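Local coordinates for protein malonate decarboxylase subunit alpha (Acinetobacter baumannii ATCC 17978, PDB 6MPR) that probably transfers malonate onto the acyl carrier protein of the malonate decarboxylase complex, displacing acetate, so that the malonyl group can be decarboxylated, at residues Leu52-Thr57 with Ile86-Leu90; Leu290-Arg296 with Thr312-Glu316; Arg448-Ile452 with Leu462-Met466. All coordinates share one frame; numbering follows the deposited sequence.

How the contacts relate
The three contacts follow one another along the chain, each closing before the next opens. Contact 1 joins the end of helix 48-55 to the loop that enters strand 90-94 of the N-terminal parallel sheet. Contacts 2 and 3 share the later mixed sheet: contact 2 leads into strands 297-299 and 317-319 at one edge, and contact 3 falls in the connection between the neighbouring strands 429-433 and 474-477. Centres of contacts 1 and 2 are 52 Å apart, on opposite sides of the chain's centre; contact 3 is 35 Å from contact 1 and 37 Å from contact 2, centre to centre. None touches another, so each is a separate local junction of helix, loop and strand, and contact 3 also adjoins the second subunit.

Contact 1: residues Leu52-Thr57 with Ile86-Leu90; sequences LETLIT and ILHDL
L87 lays its forked end against the C-terminal end of helix 48-55, meeting I56 CB with CD2 at 3.9 Å and crossing that side chain at about a right angle. The same methyl lies against the backbone carbonyl of I56, L87 CD2 to I56 O 3.3 Å, while L87 CD1 approaches the carbonyl of L52, 3.9 Å from L52 O. Two methyls on a short stem suit this place, since together they straddle the point where the chain leaves the helix. I56 answers with its beta branch: CG2, set anti to the backbone N (chi1 of -54° for CG1), points at L90 and meets L90 CD2 at 3.7 Å, again with the side chains at right angles. L90 CD2 also touches T57 O, 3.6 Å away.

At the more exposed end, I86 crosses E53 at about a right angle. Its CG2 packs on E53 O (3.7 Å) and its CD1 reaches the carboxylate, 3.8 Å from E53 OE2. E53 suits this half-open spot: its extended stem is apolar, and its other oxygen, OE1, accepts a bond from N83 N. L79 of helix 73-79 touches I56, L87 and L90, and this helix forms the beta-alpha-beta crossover from strand 61-64 to strand 90-94.

Contact 2: residues Leu290-Arg296 with Thr312-Glu316; sequences LKGKICR and TGWVE
W314 lies over K291 just after a Schellman motif, in which G313 takes a positive phi and ends helix 307-311; the two loops then run into the neighbouring parallel strands 297-299 and 317-319 of an alpha/beta sheet. Apolar contacts centre on the indole. K291 CA sits over its six-membered ring in a CH-pi contact, 3.5 Å from the W314 ring centroid and 9° off the normal. L290 CB packs on W314 CH2 at 3.7 Å, and I294 CG1 meets the ring edge at W314 CZ3, 3.9 Å away. Tryptophan suits the place because its broad face can lie on the K291 backbone while its rim meets L290 and I294.

Charged groups lie at the more open margins. The long K291 chain passes along the indole and bends at chi3 (-60°), which carries NZ to where it donates a hydrogen bond to T312 O (3.0 Å), in the carbonyl plane. R296 NH1 makes a salt bridge with E316 OE2 at 3.0 Å, approaching on the syn side with the two flat groups 52° apart; R296 NE is held by Q264, which probably steadies the guanidinium.

Backbone bonding joins the residues just ahead of the two strands, E316 N donating to R296 O at 2.8 Å. Beside the indole, a water accepts from G292 N and donates both to I294 O and to W314 O, the last at 2.7 Å.

Contact 3: residues Arg448-Ile452 with Leu462-Met466; sequences RLDAI and LAPIM
A451 and P464 meet where the first turn of helix 450-458 faces the chain that returns after it. The methyl of A451 points at the other segment, its CB lying 3.9 Å from P464 CD and 3.5 Å from P464 O. P464 presents the CD corner of its ring, which also rests 3.4 Å from the backbone O of A451. The short side chains of A451 and A463 suit a place where the backbones run close, I452 CA and A463 CA being 4.6 Å apart.

A463, the residue before P464, brings a second small side chain up to the helix. Its CB fits against the helix backbone at I452 CA (3.9 Å) and is touched at 4.0 Å by I452 CG1. That branch of I452 stands anti to its carbonyl carbon (chi1 -59°), beside the backbone N, which brings it round to A463 although the isoleucine side chain sets out in the other direction.

Helix 450-458 is the connection of a beta-alpha-beta unit, linking the adjacent parallel strands 429-433 and 474-477, and the loop packs back on the helix start before entering the second strand.

L449 and I465 add a branched pair. L449 points toward the loop and crosses I465 at about a right angle, the two meeting through their CD1 methyls. In the conformer described, chi2 of -48° turns I465 CD1 to L449; a second conformer was modelled, so the meeting of the methyls is tentative. P464 O, lying against the A451 methyl, accepts a hydrogen bond from S378 OG. The second subunit also reaches this contact: its R402 donates NE to I465 O, and its T419 packs on I452.

Contact 1: residues Leu52-Thr57 with Ile86-Leu90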
loop_
_atom_site.group_PDB
_atom_site.type_symbol
_atom_site.label_atom_id
_atom_site.label_comp_id
_atom_site.label_asym_id
_atom_site.label_seq_id
_atom_site.Cartn_x
_atom_site.Cartn_y
_atom_site.Cartn_z
ATOM N N LEU A 52 2.893 -31.189 11.099
ATOM C CA LEU A 52 2.341 -29.950 11.666
ATOM C C LEU A 52 2.559 -29.880 13.175
ATOM O O LEU A 52 2.913 -28.823 13.709
ATOM C CB LEU A 52 0.845 -29.816 11.348
ATOM C CG LEU A 52 0.465 -29.558 9.891
ATOM C CD1 LEU A 52 -1.050 -29.545 9.704
ATOM C CD2 LEU A 52 1.055 -28.245 9.378
ATOM N N GLU A 53 2.322 -30.991 13.881
ATOM C CA GLU A 53 2.545 -31.057 15.323
ATOM C C GLU A 53 4.014 -30.932 15.711
ATOM O O GLU A 53 4.315 -30.757 16.899
ATOM C CB GLU A 53 1.989 -32.375 15.859
ATOM C CG GLU A 53 0.475 -32.452 15.849
ATOM C CD GLU A 53 -0.047 -33.827 16.204
ATOM O OE1 GLU A 53 -1.277 -33.946 16.400
ATOM O OE2 GLU A 53 0.763 -34.785 16.303
ATOM N N THR A 54 4.922 -31.069 14.753
ATOM C CA THR A 54 6.355 -30.950 14.990
ATOM C C THR A 54 6.853 -29.544 14.695
ATOM O O THR A 54 7.718 -29.025 15.411
ATOM C CB THR A 54 7.117 -31.954 14.110
ATOM O OG1 THR A 54 6.606 -33.266 14.328
ATOM C CG2 THR A 54 8.613 -31.928 14.407
ATOM N N LEU A 55 6.329 -28.918 13.641
ATOM C CA LEU A 55 6.812 -27.618 13.186
ATOM C C LEU A 55 6.116 -26.444 13.866
ATOM O O LEU A 55 6.688 -25.346 13.934
ATOM C CB LEU A 55 6.632 -27.497 11.670
ATOM C CG LEU A 55 7.473 -28.478 10.857
ATOM C CD1 LEU A 55 7.130 -28.345 9.405
ATOM C CD2 LEU A 55 8.953 -28.209 11.076
ATOM N N ILE A 56 4.894 -26.635 14.334
ATOM C CA ILE A 56 4.121 -25.578 14.981
ATOM C C ILE A 56 4.230 -25.757 16.485
ATOM O O ILE A 56 4.314 -26.887 16.987
ATOM C CB ILE A 56 2.648 -25.595 14.527
ATOM C CG1 ILE A 56 2.546 -25.537 13.000
ATOM C CG2 ILE A 56 1.864 -24.441 15.163
ATOM C CD1 ILE A 56 1.124 -25.646 12.511
ATOM N N THR A 57 4.284 -24.641 17.208
ATOM C CA THR A 57 4.439 -24.575 18.656
ATOM C C THR A 57 3.246 -23.825 19.242
ATOM O O THR A 57 2.748 -22.889 18.606
ATOM C CB THR A 57 5.749 -23.845 19.010
ATOM O OG1 THR A 57 6.826 -24.404 18.245
ATOM C CG2 THR A 57 6.103 -23.960 20.500
ATOM N N ILE A 86 -1.050 -30.817 22.069
ATOM C CA ILE A 86 0.204 -30.391 21.464
ATOM C C ILE A 86 0.091 -28.991 20.879
ATOM O O ILE A 86 0.897 -28.116 21.191
ATOM C CB ILE A 86 0.644 -31.413 20.393
ATOM C CG1 ILE A 86 0.794 -32.793 21.031
ATOM C CG2 ILE A 86 1.933 -30.967 19.702
ATOM C CD1 ILE A 86 1.067 -33.882 20.027
ATOM N N LEU A 87 -0.912 -28.752 20.027
ATOM C CA LEU A 87 -1.118 -27.449 19.396
ATOM C C LEU A 87 -2.333 -26.777 20.025
ATOM O O LEU A 87 -3.472 -27.189 19.782
ATOM C CB LEU A 87 -1.304 -27.580 17.882
ATOM C CG LEU A 87 -0.165 -28.255 17.136
ATOM C CD1 LEU A 87 -0.388 -28.120 15.627
ATOM C CD2 LEU A 87 1.161 -27.648 17.550
ATOM N N HIS A 88 -2.085 -25.729 20.810
ATOM C CA HIS A 88 -3.133 -24.940 21.442
ATOM C C HIS A 88 -2.678 -23.490 21.460
ATOM O O HIS A 88 -1.500 -23.193 21.244
ATOM C CB HIS A 88 -3.444 -25.427 22.863
ATOM C CG HIS A 88 -2.231 -25.562 23.727
ATOM N ND1 HIS A 88 -1.717 -24.515 24.460
ATOM C CD2 HIS A 88 -1.424 -26.622 23.966
ATOM C CE1 HIS A 88 -0.644 -24.924 25.113
ATOM N NE2 HIS A 88 -0.445 -26.199 24.833
ATOM N N ASP A 89 -3.636 -22.585 21.684
ATOM C CA ASP A 89 -3.366 -21.147 21.785
ATOM C C ASP A 89 -2.698 -20.608 20.531
ATOM O O ASP A 89 -1.922 -19.645 20.590
ATOM C CB ASP A 89 -2.523 -20.818 23.017
ATOM C CG ASP A 89 -3.289 -21.022 24.304
ATOM O OD1 ASP A 89 -4.139 -20.169 24.624
ATOM O OD2 ASP A 89 -3.076 -22.058 24.967
ATOM N N LEU A 90 -2.993 -21.221 19.390
ATOM C CA LEU A 90 -2.527 -20.673 18.126
ATOM C C LEU A 90 -3.168 -19.314 17.878
ATOM O O LEU A 90 -4.351 -19.106 18.149
ATOM C CB LEU A 90 -2.845 -21.628 16.968
ATOM C CG LEU A 90 -2.090 -22.961 16.976
ATOM C CD1 LEU A 90 -2.211 -23.683 15.648
ATOM C CD2 LEU A 90 -0.615 -22.754 17.373
#

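Contact 2: residues Leu290-Arg296 with Thr312-Glu316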
loop_
_atom_site.group_PDB
_atom_site.type_symbol
_atom_site.label_atom_id
_atom_site.label_comp_id
_atom_site.label_asym_id
_atom_site.label_seq_id
_atom_site.Cartn_x
_atom_site.Cartn_y
_atom_site.Cartn_z
ATOM N N LEU A 290 -18.681 7.353 -25.563
ATOM C CA LEU A 290 -17.696 7.397 -24.490
ATOM C C LEU A 290 -16.560 6.381 -24.619
ATOM O O LEU A 290 -15.708 6.326 -23.721
ATOM C CB LEU A 290 -18.397 7.208 -23.136
ATOM C CG LEU A 290 -19.382 8.311 -22.733
ATOM C CD1 LEU A 290 -20.112 7.945 -21.425
ATOM C CD2 LEU A 290 -18.680 9.648 -22.613
ATOM N N LYS A 291 -16.511 5.575 -25.686
ATOM C CA LYS A 291 -15.464 4.558 -25.759
ATOM C C LYS A 291 -14.096 5.219 -25.828
ATOM O O LYS A 291 -13.883 6.152 -26.610
ATOM C CB LYS A 291 -15.654 3.636 -26.963
ATOM C CG LYS A 291 -14.560 2.560 -27.056
ATOM C CD LYS A 291 -14.604 1.786 -28.369
ATOM C CE LYS A 291 -15.940 1.081 -28.550
ATOM N NZ LYS A 291 -16.020 0.368 -29.860
ATOM N N GLY A 292 -13.168 4.738 -25.009
ATOM C CA GLY A 292 -11.853 5.326 -24.918
ATOM C C GLY A 292 -11.768 6.607 -24.116
ATOM O O GLY A 292 -10.654 7.105 -23.898
ATOM N N LYS A 293 -12.898 7.156 -23.664
ATOM C CA LYS A 293 -12.913 8.382 -22.874
ATOM C C LYS A 293 -13.094 8.134 -21.390
ATOM O O LYS A 293 -12.866 9.057 -20.600
ATOM C CB LYS A 293 -14.043 9.310 -23.331
ATOM C CG LYS A 293 -13.916 9.735 -24.776
ATOM C CD LYS A 293 -15.036 10.676 -25.168
ATOM C CE LYS A 293 -15.076 10.847 -26.678
ATOM N NZ LYS A 293 -16.368 11.462 -27.088
ATOM N N ILE A 294 -13.559 6.940 -21.009
ATOM C CA ILE A 294 -13.780 6.560 -19.618
ATOM C C ILE A 294 -13.461 5.078 -19.467
ATOM O O ILE A 294 -13.534 4.299 -20.420
ATOM C CB ILE A 294 -15.219 6.824 -19.118
ATOM C CG1 ILE A 294 -16.224 5.975 -19.908
ATOM C CG2 ILE A 294 -15.586 8.318 -19.240
ATOM C CD1 ILE A 294 -17.618 5.973 -19.323
ATOM N N CYS A 295 -13.111 4.696 -18.243
ATOM C CA CYS A 295 -13.038 3.287 -17.849
ATOM C C CYS A 295 -12.015 2.505 -18.672
ATOM O O CYS A 295 -12.281 1.387 -19.129
ATOM C CB CYS A 295 -14.414 2.623 -17.947
ATOM S SG CYS A 295 -15.717 3.425 -16.975
ATOM N N ARG A 296 -10.814 3.070 -18.801
ATOM C CA ARG A 296 -9.757 2.445 -19.594
ATOM C C ARG A 296 -8.917 1.454 -18.796
ATOM O O ARG A 296 -8.599 0.365 -19.294
ATOM C CB ARG A 296 -8.859 3.522 -20.192
ATOM C CG ARG A 296 -9.594 4.407 -21.179
ATOM C CD ARG A 296 -8.632 5.264 -21.975
ATOM N NE ARG A 296 -8.035 6.298 -21.143
ATOM C CZ ARG A 296 -6.742 6.379 -20.853
ATOM N NH1 ARG A 296 -5.891 5.487 -21.348
ATOM N NH2 ARG A 296 -6.302 7.363 -20.077
ATOM N N THR A 312 -15.070 -5.149 -27.163
ATOM C CA THR A 312 -15.381 -3.972 -27.971
ATOM C C THR A 312 -14.366 -2.852 -27.817
ATOM O O THR A 312 -14.569 -1.775 -28.393
ATOM C CB THR A 312 -16.777 -3.428 -27.641
ATOM O OG1 THR A 312 -16.898 -3.250 -26.223
ATOM C CG2 THR A 312 -17.865 -4.383 -28.130
ATOM N N GLY A 313 -13.290 -3.066 -27.065
ATOM C CA GLY A 313 -12.193 -2.112 -27.019
ATOM C C GLY A 313 -12.271 -1.048 -25.944
ATOM O O GLY A 313 -11.493 -0.089 -26.003
ATOM N N TRP A 314 -13.170 -1.182 -24.962
ATOM C CA TRP A 314 -13.228 -0.197 -23.883
ATOM C C TRP A 314 -12.090 -0.387 -22.898
ATOM O O TRP A 314 -11.533 0.592 -22.386
ATOM C CB TRP A 314 -14.541 -0.302 -23.110
ATOM C CG TRP A 314 -15.710 0.203 -23.857
ATOM C CD1 TRP A 314 -16.345 -0.416 -24.894
ATOM C CD2 TRP A 314 -16.412 1.428 -23.622
ATOM N NE1 TRP A 314 -17.394 0.359 -25.330
ATOM C CE2 TRP A 314 -17.460 1.490 -24.559
ATOM C CE3 TRP A 314 -16.256 2.475 -22.708
ATOM C CZ2 TRP A 314 -18.337 2.574 -24.626
ATOM C CZ3 TRP A 314 -17.122 3.541 -22.768
ATOM C CH2 TRP A 314 -18.152 3.588 -23.725
ATOM N N VAL A 315 -11.747 -1.638 -22.612
ATOM C CA VAL A 315 -10.882 -1.988 -21.494
ATOM C C VAL A 315 -9.461 -2.118 -22.017
ATOM O O VAL A 315 -9.146 -3.063 -22.755
ATOM C CB VAL A 315 -11.333 -3.288 -20.823
ATOM C CG1 VAL A 315 -10.369 -3.651 -19.710
ATOM C CG2 VAL A 315 -12.760 -3.163 -20.284
ATOM N N GLU A 316 -8.585 -1.203 -21.590
ATOM C CA GLU A 316 -7.207 -1.188 -22.063
ATOM C C GLU A 316 -6.264 -2.008 -21.203
ATOM O O GLU A 316 -5.304 -2.586 -21.732
ATOM C CB GLU A 316 -6.715 0.258 -22.167
ATOM C CG GLU A 316 -7.437 0.932 -23.341
ATOM C CD GLU A 316 -7.171 2.414 -23.481
ATOM O OE1 GLU A 316 -7.944 3.064 -24.218
ATOM O OE2 GLU A 316 -6.209 2.928 -22.866
HETATM O O HOH W 1 -12.762 2.958 -22.736
#

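Contact 3: residues Arg448-Ile452 with Leu462-Met466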
loop_
_atom_site.group_PDB
_atom_site.type_symbol
_atom_site.label_atom_id
_atom_site.label_comp_id
_atom_site.label_asym_id
_atom_site.label_seq_id
_atom_site.Cartn_x
_atom_site.Cartn_y
_atom_site.Cartn_z
ATOM N N ARG A 448 -29.531 4.190 12.889
ATOM C CA ARG A 448 -28.420 3.701 13.696
ATOM C C ARG A 448 -27.887 2.410 13.093
ATOM O O ARG A 448 -28.644 1.452 12.906
ATOM C CB ARG A 448 -28.873 3.458 15.144
ATOM C CG ARG A 448 -27.843 2.838 16.072
ATOM C CD ARG A 448 -28.510 2.391 17.370
ATOM N NE ARG A 448 -27.563 1.814 18.329
ATOM C CZ ARG A 448 -26.862 2.538 19.196
ATOM N NH1 ARG A 448 -27.004 3.862 19.218
ATOM N NH2 ARG A 448 -26.019 1.946 20.036
ATOM N N LEU A 449 -26.590 2.387 12.791
ATOM C CA LEU A 449 -25.965 1.171 12.285
ATOM C C LEU A 449 -25.996 0.061 13.331
ATOM O O LEU A 449 -25.698 0.289 14.509
ATOM C CB LEU A 449 -24.518 1.447 11.880
ATOM C CG LEU A 449 -24.224 2.357 10.692
ATOM C CD1 LEU A 449 -22.726 2.447 10.481
ATOM C CD2 LEU A 449 -24.912 1.867 9.412
ATOM N N ASP A 450 -26.356 -1.154 12.892
ATOM C CA ASP A 450 -26.217 -2.334 13.750
ATOM C C ASP A 450 -24.813 -2.443 14.314
ATOM O O ASP A 450 -24.613 -3.025 15.388
ATOM C CB ASP A 450 -26.484 -3.633 12.971
ATOM C CG ASP A 450 -27.954 -3.932 12.750
ATOM O OD1 ASP A 450 -28.804 -3.017 12.776
ATOM O OD2 ASP A 450 -28.245 -5.128 12.529
ATOM N N ALA A 451 -23.820 -1.953 13.557
ATOM C CA ALA A 451 -22.417 -2.148 13.904
ATOM C C ALA A 451 -22.089 -1.609 15.287
ATOM O O ALA A 451 -21.216 -2.152 15.967
ATOM C CB ALA A 451 -21.526 -1.476 12.860
ATOM N N ILE A 452 -22.769 -0.542 15.716
ATOM C CA ILE A 452 -22.466 0.048 17.019
ATOM C C ILE A 452 -22.743 -0.946 18.132
ATOM O O ILE A 452 -21.901 -1.169 19.007
ATOM C CB ILE A 452 -23.258 1.346 17.235
ATOM C CG1 ILE A 452 -22.944 2.366 16.135
ATOM C CG2 ILE A 452 -22.944 1.884 18.616
ATOM C CD1 ILE A 452 -23.961 3.481 16.077
ATOM N N LEU A 462 -14.289 0.292 18.372
ATOM C CA LEU A 462 -14.936 1.069 17.323
ATOM C C LEU A 462 -16.062 0.254 16.704
ATOM O O LEU A 462 -15.954 -0.967 16.574
ATOM C CB LEU A 462 -13.940 1.475 16.214
ATOM C CG LEU A 462 -13.112 2.755 16.378
ATOM C CD1 LEU A 462 -12.116 2.617 17.480
ATOM C CD2 LEU A 462 -12.400 3.093 15.065
ATOM N N ALA A 463 -17.138 0.929 16.317
ATOM C CA ALA A 463 -18.129 0.279 15.472
ATOM C C ALA A 463 -17.432 -0.213 14.208
ATOM O O ALA A 463 -16.678 0.547 13.599
ATOM C CB ALA A 463 -19.250 1.251 15.106
ATOM N N PRO A 464 -17.607 -1.476 13.808
ATOM C CA PRO A 464 -16.961 -1.922 12.559
ATOM C C PRO A 464 -17.609 -1.283 11.337
ATOM O O PRO A 464 -18.686 -1.692 10.884
ATOM C CB PRO A 464 -17.126 -3.449 12.585
ATOM C CG PRO A 464 -18.203 -3.719 13.543
ATOM C CD PRO A 464 -18.200 -2.597 14.556
ATOM N N ILE A 465 -16.947 -0.251 10.822
ATOM C CA ILE A 465 -17.432 0.580 9.722
ATOM C C ILE A 465 -16.625 0.236 8.480
ATOM O O ILE A 465 -15.395 0.345 8.492
ATOM C CB ILE A 465 -17.284 2.077 10.045
ATOM C CG1 ILE A 465 -18.055 2.447 11.307
ATOM C CG2 ILE A 465 -17.694 2.927 8.852
ATOM C CD1 ILE A 465 -19.450 1.933 11.320
ATOM N N MET A 466 -17.311 -0.152 7.406
ATOM C CA MET A 466 -16.628 -0.460 6.158
ATOM C C MET A 466 -16.115 0.813 5.489
ATOM O O MET A 466 -14.933 0.912 5.139
ATOM C CB MET A 466 -17.583 -1.224 5.239
ATOM C CG MET A 466 -16.943 -1.745 3.995
ATOM S SD MET A 466 -18.074 -2.826 3.074
ATOM C CE MET A 466 -19.317 -1.629 2.593
#